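Local coordinates for diguanylate cyclase (Xanthomonas campestris pv. campestris, PDB 5H5O), which binds cyclic GMP through its cyclic nucleotide-binding domain and probably makes cyclic di-GMP from two GTP molecules through its GGDEF domain, at residues G45-D50 with S88-L93; K58-G61 with F65-E68. All coordinates share one frame; numbering follows the deposited sequence.

Interaction 1. Residues G45-D50 with S88-L93; sequences GQIDLD and SRLIEL. With PCG (cyclic guanosine monophosphate), chain C.
The hydroxyl OG of Ser88 takes the backbone N-H of Gln46, with Gln46 N to Ser88 OG at 2.9 Å and an N-H...O angle of 147°. It is the one hydrogen bond between 45-50 and 88-93, and it is reached because the serine CB points at the other segment and OG stands beside its own backbone N (chi1 -71°). Serine suits the place: its short arm meets a main-chain N-H, and the same OG is also hydrogen-bonded to the carbonyl of Val86. Gly45 passes close by, its CA 3.4 Å from Ser88 OG, and its positive phi is one that glycine adopts readily.

One step inward, Ile47 meets Leu90 nearly at right angles, CG1 of Ile47 lying 3.8 Å from CD2 of Leu90. The two backbones are not paired as neighbouring strands. In this cyclic nucleotide-binding domain, a jelly-roll-like beta fold of the cupin clan, strand 47-50 runs between 81-84 and 58-60, whereas 88-93 lies between 19-23 and 39-44 in the other sheet. Ile47 and Leu90 thus meet between the two sheets, a buried place that suits branched aliphatic side chains, and Ile47 also packs on Ala82 and Ala84.

Gln46 points its CB away from 88-93, and its NE2 donates to the syn lone pair of Asp48 OD1 at 3.0 Å, with the acceptor tilted 25° from the amide plane. Asp48 OD1 also accepts from His59 ND1. Farther along the strand, Leu49 CD1 lies 3.6 Å from C8 of the cyclic GMP guanine, coming from above the purine plane, just beyond the ring; an apolar leucine suits this contact with the base.

Interaction 2. Residues K58-G61 with F65-E68; sequences KHLG and FFGE. With PCG (cyclic guanosine monophosphate), chain C.
The cyclic GMP pocket is bordered by strand 58-60 and by the turn that carries 65-66 into helix 68-72, and Leu60 and Phe66 pack together beside it. Leu60 CD2 reaches to 3.6 Å from Phe66 CD2 and also lies 3.7 Å from the carbonyl O of Phe65. A chi1 of 60° carries Phe66 CG between the backbone N and carbonyl carbon. The leucine methyl meets the ring obliquely, while the CA of Phe66 stays close to the ligand ribose. Leucine and phenylalanine suit this buried contact because both side chains are wholly apolar; Val42 and Ile47 also touch the phenylalanine.

Next along the chain, the turn forms the ribose-binding part of the phosphate-binding cassette, the short helix and loop by which this fold holds cyclic nucleotides. Gly67, at the N-cap position before the helix, has a positive phi that suits a residue without a side chain, and Gly67 N donates to the ribose O2' at 2.7 Å (152°). That O2' in turn donates to Glu68 OE1 at 2.6 Å, so the one hydroxyl both accepts and donates. Glu68 bends at chi2 (-70°) to bring its carboxylate there, and OE2 makes a salt bridge with Arg119 of helix 106-121, which probably steadies the carboxylate.

From the other segment, Lys58 stretches its extended chain to the guanine. Its NZ donates to both N7 at 2.7 Å and O6 at 2.8 Å, two adjacent acceptors on one edge of the purine, a pair that an ammonium group can serve together.

Interactions 1 and 2 have centres 7 Å apart and meet through neighbouring antiparallel strands, 47-50 and 58-60. Two probable backbone hydrogen bonds join them, Leu49 N to Lys58 O and Ile47 O to Leu60 N, each 2.8 Å long. Along the chain, interaction 2 is nested within the loop that interaction 1 closes. Ile47 serves both: besides its partner in 88-93, its side chain touches Phe66, so interior packing continues from one contact to the other. Toward cyclic GMP their roles differ, interaction 1 offering an apolar methyl from Leu49, while interaction 2 supplies polar groups to base and ribose. Arg78, Ser79 and His76 add further hydrogen bonds to the ligand.

Interaction 1. Residues G45-D50 with S88-L93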
# COMPACT_ATOMS: atom_id res chain seq x y z
N GLY A 45 5.20 25.90 -1.11
CA GLY A 45 4.76 26.07 -2.48
C GLY A 45 3.73 25.03 -2.87
O GLY A 45 2.87 24.64 -2.07
N GLN A 46 3.81 24.56 -4.12
CA GLN A 46 2.79 23.64 -4.62
C GLN A 46 3.28 22.84 -5.82
O GLN A 46 3.87 23.39 -6.75
CB GLN A 46 1.52 24.41 -4.97
CG GLN A 46 0.44 23.61 -5.70
CD GLN A 46 -0.72 24.49 -6.10
OE1 GLN A 46 -1.38 25.08 -5.24
NE2 GLN A 46 -0.96 24.61 -7.40
N ILE A 47 3.05 21.53 -5.78
CA ILE A 47 3.40 20.69 -6.90
C ILE A 47 2.14 20.27 -7.63
O ILE A 47 1.15 19.89 -7.00
CB ILE A 47 4.17 19.44 -6.46
CG1 ILE A 47 5.59 19.81 -6.02
CG2 ILE A 47 4.20 18.38 -7.59
CD1 ILE A 47 6.39 20.53 -7.10
N ASP A 48 2.16 20.33 -8.96
CA ASP A 48 1.02 19.88 -9.75
C ASP A 48 1.30 18.53 -10.39
O ASP A 48 2.33 18.34 -11.02
CB ASP A 48 0.67 20.90 -10.84
CG ASP A 48 0.10 22.20 -10.28
OD1 ASP A 48 -0.17 22.26 -9.05
OD2 ASP A 48 -0.08 23.17 -11.05
N LEU A 49 0.36 17.61 -10.20
CA LEU A 49 0.45 16.30 -10.83
C LEU A 49 -0.43 16.23 -12.08
O LEU A 49 -1.63 16.49 -12.04
CB LEU A 49 0.05 15.21 -9.83
CG LEU A 49 0.86 15.22 -8.54
CD1 LEU A 49 0.44 14.07 -7.63
CD2 LEU A 49 2.35 15.16 -8.85
N ASP A 50 0.19 15.86 -13.20
CA ASP A 50 -0.52 15.75 -14.48
C ASP A 50 -0.60 14.29 -14.91
O ASP A 50 0.38 13.69 -15.33
CB ASP A 50 0.20 16.59 -15.55
CG ASP A 50 -0.59 16.72 -16.84
OD1 ASP A 50 -1.48 15.87 -17.12
OD2 ASP A 50 -0.32 17.67 -17.60
N SER A 88 8.98 26.29 -5.12
CA SER A 88 8.60 25.30 -4.12
C SER A 88 9.82 24.71 -3.45
O SER A 88 10.92 24.74 -3.99
CB SER A 88 7.77 24.19 -4.77
OG SER A 88 6.49 24.68 -5.12
N ARG A 89 9.62 24.15 -2.27
CA ARG A 89 10.70 23.42 -1.61
C ARG A 89 10.15 22.07 -1.21
O ARG A 89 9.00 21.96 -0.78
CB ARG A 89 11.21 24.17 -0.38
CG ARG A 89 11.97 25.44 -0.66
CD ARG A 89 12.28 26.13 0.65
NE ARG A 89 13.44 26.99 0.55
CZ ARG A 89 13.86 27.78 1.53
NH1 ARG A 89 13.19 27.82 2.67
NH2 ARG A 89 14.93 28.54 1.35
N LEU A 90 11.00 21.05 -1.34
CA LEU A 90 10.59 19.67 -1.16
C LEU A 90 11.57 18.93 -0.27
O LEU A 90 12.76 19.23 -0.27
CB LEU A 90 10.57 18.95 -2.51
CG LEU A 90 9.80 19.56 -3.68
CD1 LEU A 90 9.95 18.70 -4.92
CD2 LEU A 90 8.33 19.69 -3.35
N ILE A 91 11.05 17.96 0.48
CA ILE A 91 11.91 16.91 1.02
C ILE A 91 12.03 15.82 -0.05
O ILE A 91 11.03 15.32 -0.56
CB ILE A 91 11.33 16.28 2.29
CG1 ILE A 91 11.27 17.31 3.42
CG2 ILE A 91 12.16 15.03 2.71
CD1 ILE A 91 10.22 16.97 4.46
N GLU A 92 13.26 15.49 -0.40
CA GLU A 92 13.52 14.40 -1.34
C GLU A 92 14.08 13.20 -0.58
O GLU A 92 15.12 13.29 0.08
CB GLU A 92 14.49 14.87 -2.41
CG GLU A 92 14.91 13.81 -3.42
CD GLU A 92 15.90 14.37 -4.43
OE1 GLU A 92 15.53 15.29 -5.19
OE2 GLU A 92 17.04 13.89 -4.46
N LEU A 93 13.38 12.07 -0.67
CA LEU A 93 13.76 10.86 0.05
C LEU A 93 14.12 9.74 -0.93
O LEU A 93 13.26 9.24 -1.66
CB LEU A 93 12.59 10.44 0.94
CG LEU A 93 12.71 9.67 2.25
CD1 LEU A 93 12.55 8.22 2.01
CD2 LEU A 93 13.98 9.97 3.07
PA PCG C . 4.47 8.11 -8.69
O1A PCG C . 5.88 8.03 -8.20
O2A PCG C . 3.68 7.19 -9.57
O5' PCG C . 4.55 9.33 -9.14
C5' PCG C . 3.31 9.95 -9.47
C4' PCG C . 2.58 10.00 -8.15
O4' PCG C . 1.28 10.52 -8.05
C3' PCG C . 2.50 8.65 -7.51
O3' PCG C . 3.84 8.11 -7.38
C2' PCG C . 1.73 9.00 -6.27
O2' PCG C . 2.49 9.35 -5.12
C1' PCG C . 0.91 10.23 -6.71
N9 PCG C . -0.58 10.25 -6.94
C8 PCG C . -1.40 11.19 -6.47
N7 PCG C . -2.68 10.95 -6.82
C5 PCG C . -2.70 9.83 -7.53
C6 PCG C . -3.73 9.01 -8.21
O6 PCG C . -4.92 9.37 -8.16
N1 PCG C . -3.35 7.88 -8.86
C2 PCG C . -2.06 7.48 -8.92
N2 PCG C . -1.75 6.35 -9.58
N3 PCG C . -1.04 8.20 -8.31
C4 PCG C . -1.31 9.35 -7.62

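Interaction 2. Residues K58-G61 with F65-E68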
# COMPACT_ATOMS: atom_id res chain seq x y z
N LYS A 58 -3.93 17.44 -10.09
CA LYS A 58 -3.92 17.41 -8.63
C LYS A 58 -2.88 18.40 -8.12
O LYS A 58 -1.77 18.48 -8.65
CB LYS A 58 -3.62 16.02 -8.09
CG LYS A 58 -4.82 15.11 -8.02
CD LYS A 58 -4.47 13.83 -7.27
CE LYS A 58 -5.67 12.89 -7.16
NZ LYS A 58 -5.31 11.57 -6.55
N HIS A 59 -3.26 19.14 -7.09
CA HIS A 59 -2.43 20.21 -6.54
C HIS A 59 -2.01 19.83 -5.14
O HIS A 59 -2.86 19.59 -4.27
CB HIS A 59 -3.23 21.51 -6.53
CG HIS A 59 -3.86 21.81 -7.85
ND1 HIS A 59 -3.13 22.28 -8.92
CD2 HIS A 59 -5.14 21.68 -8.29
CE1 HIS A 59 -3.94 22.44 -9.96
NE2 HIS A 59 -5.16 22.08 -9.60
N LEU A 60 -0.70 19.73 -4.93
CA LEU A 60 -0.20 19.29 -3.63
C LEU A 60 0.53 20.42 -2.94
O LEU A 60 1.54 20.93 -3.45
CB LEU A 60 0.70 18.05 -3.78
CG LEU A 60 -0.01 16.69 -3.91
CD1 LEU A 60 -0.94 16.60 -5.12
CD2 LEU A 60 1.02 15.56 -3.95
N GLY A 61 -0.00 20.84 -1.79
CA GLY A 61 0.63 21.88 -0.99
C GLY A 61 1.41 21.32 0.20
O GLY A 61 1.49 20.11 0.37
N PHE A 65 2.60 14.47 0.29
CA PHE A 65 3.66 13.63 -0.26
C PHE A 65 3.23 12.93 -1.54
O PHE A 65 2.04 12.78 -1.81
CB PHE A 65 4.10 12.59 0.77
CG PHE A 65 3.07 11.53 1.04
CD1 PHE A 65 3.05 10.36 0.27
CD2 PHE A 65 2.15 11.67 2.06
CE1 PHE A 65 2.11 9.37 0.51
CE2 PHE A 65 1.21 10.67 2.32
CZ PHE A 65 1.19 9.52 1.53
N PHE A 66 4.20 12.54 -2.35
CA PHE A 66 3.91 11.90 -3.63
C PHE A 66 5.16 11.20 -4.10
O PHE A 66 6.26 11.51 -3.65
CB PHE A 66 3.46 12.93 -4.68
CG PHE A 66 4.49 14.01 -4.98
CD1 PHE A 66 5.32 13.92 -6.09
CD2 PHE A 66 4.60 15.13 -4.17
CE1 PHE A 66 6.25 14.92 -6.39
CE2 PHE A 66 5.53 16.14 -4.46
CZ PHE A 66 6.34 16.05 -5.56
N GLY A 67 4.99 10.25 -5.02
CA GLY A 67 6.13 9.54 -5.55
C GLY A 67 6.52 8.29 -4.77
O GLY A 67 7.53 7.65 -5.11
N GLU A 68 5.74 7.94 -3.75
CA GLU A 68 6.04 6.76 -2.93
C GLU A 68 5.96 5.46 -3.74
O GLU A 68 6.66 4.51 -3.44
CB GLU A 68 5.19 6.71 -1.64
CG GLU A 68 3.74 6.18 -1.79
CD GLU A 68 2.81 7.12 -2.56
OE1 GLU A 68 3.25 8.22 -2.96
OE2 GLU A 68 1.63 6.76 -2.74
PA PCG C . 4.47 8.11 -8.69
O1A PCG C . 5.88 8.03 -8.20
O2A PCG C . 3.68 7.19 -9.57
O5' PCG C . 4.55 9.33 -9.14
C5' PCG C . 3.31 9.95 -9.47
C4' PCG C . 2.58 10.00 -8.15
O4' PCG C . 1.28 10.52 -8.05
C3' PCG C . 2.50 8.65 -7.51
O3' PCG C . 3.84 8.11 -7.38
C2' PCG C . 1.73 9.00 -6.27
O2' PCG C . 2.49 9.35 -5.12
C1' PCG C . 0.91 10.23 -6.71
N9 PCG C . -0.58 10.25 -6.94
C8 PCG C . -1.40 11.19 -6.47
N7 PCG C . -2.68 10.95 -6.82
C5 PCG C . -2.70 9.83 -7.53
C6 PCG C . -3.73 9.01 -8.21
O6 PCG C . -4.92 9.37 -8.16
N1 PCG C . -3.35 7.88 -8.86
C2 PCG C . -2.06 7.48 -8.92
N2 PCG C . -1.75 6.35 -9.58
N3 PCG C . -1.04 8.20 -8.31
C4 PCG C . -1.31 9.35 -7.62